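Local coordinates for protein GP23.1 (Bacillus phage spp1, PDB 2XF7) that is of uncertain function but is a putative chaperone of the phage, a small helical protein that assembles into a hexamer, at residues G31-T34 / Q35-D39. Numbering follows the deposited sequence.
Sequences GDLT and QEEAD
T34 and E37 exchange two hydrogen bonds in a capping box at the start of helix 35-42. T34 N donates to E37 OE1 at 2.8 Å, nearly straight at 168°, reaching the carboxylate on its anti side and only slightly out of its plane. In return T34 OG1 accepts from E37 N at 3.0 Å, supplying one of the first-turn amides with the partner that no preceding turn can offer. Threonine suits this N-cap because its hydroxyl, set between the backbone N and the carbonyl carbon (chi1 64°), faces the opening turn. Glutamate suits the third helical position because its chain, extended beyond CG, is long enough to reach back to the T34 amide; its negative charge there would also probably interact well with the helix dipole. S4 makes a further hydrogen bond to E37 OE1, so the N-terminal arm helps fix the carboxylate. The first i to i+4 backbone bond, A38 N to T34 O at 3.0 Å, follows. Within the first turn, Q35 NE2 donates to D39 OD1 at 3.1 Å, coming from above the carboxylate plane, an i to i+4 link on the helix surface. L33 lies alongside the box, its CD2 3.9 Å from E37 OE1. Before it, G31 has the positive phi that closes helix 21-30 in a Schellman motif, and D32 forms a salt bridge with K40 of a second subunit. The short turn links helix 21-30 to helix 35-42, and L33 packs between L24 and A27 of helix 21-30 and F10 of helix 7-15, while small A38 fits against V28 and E37 touches Y7.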
ATOM      1  N   GLY B  31     -12.221  18.009   6.632  1.00 14.24           N
ATOM      2  CA  GLY B  31     -12.461  16.943   7.610  1.00 15.20           C
ATOM      3  C   GLY B  31     -11.612  15.712   7.320  1.00 16.62           C
ATOM      4  O   GLY B  31     -11.858  14.637   7.874  1.00 18.95           O
ATOM      5  N   ASP B  32     -10.558  15.855   6.490  1.00 11.31           N
ATOM      6  CA  ASP B  32      -9.675  14.699   6.246  1.00  9.56           C
ATOM      7  C   ASP B  32      -8.527  14.542   7.292  1.00 14.51           C
ATOM      8  O   ASP B  32      -7.818  13.500   7.340  1.00 12.50           O
ATOM      9  CB  ASP B  32      -9.105  14.698   4.824  1.00 10.82           C
ATOM     10  CG  ASP B  32     -10.181  14.417   3.761  1.00 10.57           C
ATOM     11  OD1 ASP B  32     -11.179  13.717   4.072  1.00 13.95           O
ATOM     12  OD2 ASP B  32     -10.061  14.955   2.646  1.00 12.19           O
ATOM     13  N   LEU B  33      -8.315  15.629   8.070  1.00 10.29           N
ATOM     14  CA  LEU B  33      -7.353  15.653   9.183  1.00  9.50           C
ATOM     15  C   LEU B  33      -8.007  16.504  10.245  1.00 12.01           C
ATOM     16  O   LEU B  33      -8.814  17.407   9.933  1.00 11.19           O
ATOM     17  CB  LEU B  33      -6.026  16.386   8.847  1.00 11.10           C
ATOM     18  CG  LEU B  33      -5.035  15.707   7.906  1.00 14.19           C
ATOM     19  CD1 LEU B  33      -3.830  16.658   7.684  1.00 14.79           C
ATOM     20  CD2 LEU B  33      -4.548  14.387   8.517  1.00 12.26           C
ATOM     21  N   THR B  34      -7.641  16.216  11.501  1.00 10.97           N
ATOM     22  CA  THR B  34      -8.083  17.180  12.549  1.00 10.29           C
ATOM     23  C   THR B  34      -6.988  18.268  12.640  1.00 12.74           C
ATOM     24  O   THR B  34      -5.820  18.078  12.207  1.00 12.32           O
ATOM     25  CB  THR B  34      -8.215  16.487  13.931  1.00 11.56           C
ATOM     26  OG1 THR B  34      -6.917  16.039  14.338  1.00 13.24           O
ATOM     27  CG2 THR B  34      -9.190  15.303  13.871  1.00 14.74           C
ATOM     28  N   GLN B  35      -7.338  19.394  13.303  1.00 12.18           N
ATOM     29  CA  GLN B  35      -6.324  20.431  13.490  1.00 11.51           C
ATOM     30  C   GLN B  35      -5.126  19.872  14.304  1.00 12.51           C
ATOM     31  O   GLN B  35      -3.964  20.187  14.003  1.00 11.57           O
ATOM     32  CB  GLN B  35      -6.937  21.627  14.251  1.00 12.49           C
ATOM     33  CG  GLN B  35      -5.917  22.752  14.360  1.00 13.24           C
ATOM     34  CD  GLN B  35      -5.484  23.273  12.998  1.00 29.93           C
ATOM     35  OE1 GLN B  35      -6.311  23.671  12.155  1.00 27.19           O
ATOM     36  NE2 GLN B  35      -4.186  23.255  12.731  1.00 21.12           N
ATOM     37  N   GLU B  36      -5.406  19.073  15.345  1.00  9.95           N
ATOM     38  CA  GLU B  36      -4.355  18.478  16.186  1.00 12.24           C
ATOM     39  C   GLU B  36      -3.423  17.606  15.314  1.00 13.47           C
ATOM     40  O   GLU B  36      -2.187  17.675  15.469  1.00 13.04           O
ATOM     41  CB  GLU B  36      -4.977  17.596  17.266  1.00 13.11           C
ATOM     42  CG  GLU B  36      -3.818  16.903  18.003  1.00 16.33           C
ATOM     43  CD  GLU B  36      -4.254  16.353  19.324  1.00 31.43           C
ATOM     44  OE1 GLU B  36      -4.720  17.192  20.141  1.00 17.91           O
ATOM     45  OE2 GLU B  36      -4.155  15.108  19.524  1.00 21.56           O
ATOM     46  N   GLU B  37      -4.013  16.828  14.389  1.00 10.19           N
ATOM     47  CA  GLU B  37      -3.177  16.012  13.498  1.00 10.83           C
ATOM     48  C   GLU B  37      -2.298  16.916  12.600  1.00 11.71           C
ATOM     49  O   GLU B  37      -1.112  16.611  12.401  1.00 11.18           O
ATOM     50  CB  GLU B  37      -4.053  15.108  12.618  1.00 11.67           C
ATOM     51  CG  GLU B  37      -4.569  13.932  13.444  1.00 13.30           C
ATOM     52  CD  GLU B  37      -5.602  13.113  12.684  1.00 24.25           C
ATOM     53  OE1 GLU B  37      -6.352  13.714  11.879  1.00 14.17           O
ATOM     54  OE2 GLU B  37      -5.610  11.866  12.814  1.00 18.65           O
ATOM     55  N   ALA B  38      -2.875  17.994  12.038  1.00 10.92           N
ATOM     56  CA  ALA B  38      -2.055  18.873  11.204  1.00 10.80           C
ATOM     57  C   ALA B  38      -0.908  19.484  12.065  1.00 11.89           C
ATOM     58  O   ALA B  38       0.232  19.558  11.595  1.00 12.29           O
ATOM     59  CB  ALA B  38      -2.896  20.015  10.653  1.00 12.93           C
ATOM     60  N   ASP B  39      -1.193  19.884  13.303  1.00 10.19           N
ATOM     61  CA  ASP B  39      -0.156  20.445  14.196  1.00 10.53           C
ATOM     62  C   ASP B  39       0.938  19.372  14.481  1.00 13.62           C
ATOM     63  O   ASP B  39       2.152  19.712  14.481  1.00 13.25           O
ATOM     64  CB  ASP B  39      -0.808  20.836  15.527  1.00 10.88           C
ATOM     65  CG  ASP B  39      -1.739  22.042  15.434  1.00 20.59           C
ATOM     66  OD1 ASP B  39      -1.668  22.782  14.412  1.00 22.82           O
ATOM     67  OD2 ASP B  39      -2.507  22.266  16.398  1.00 30.24           O
TER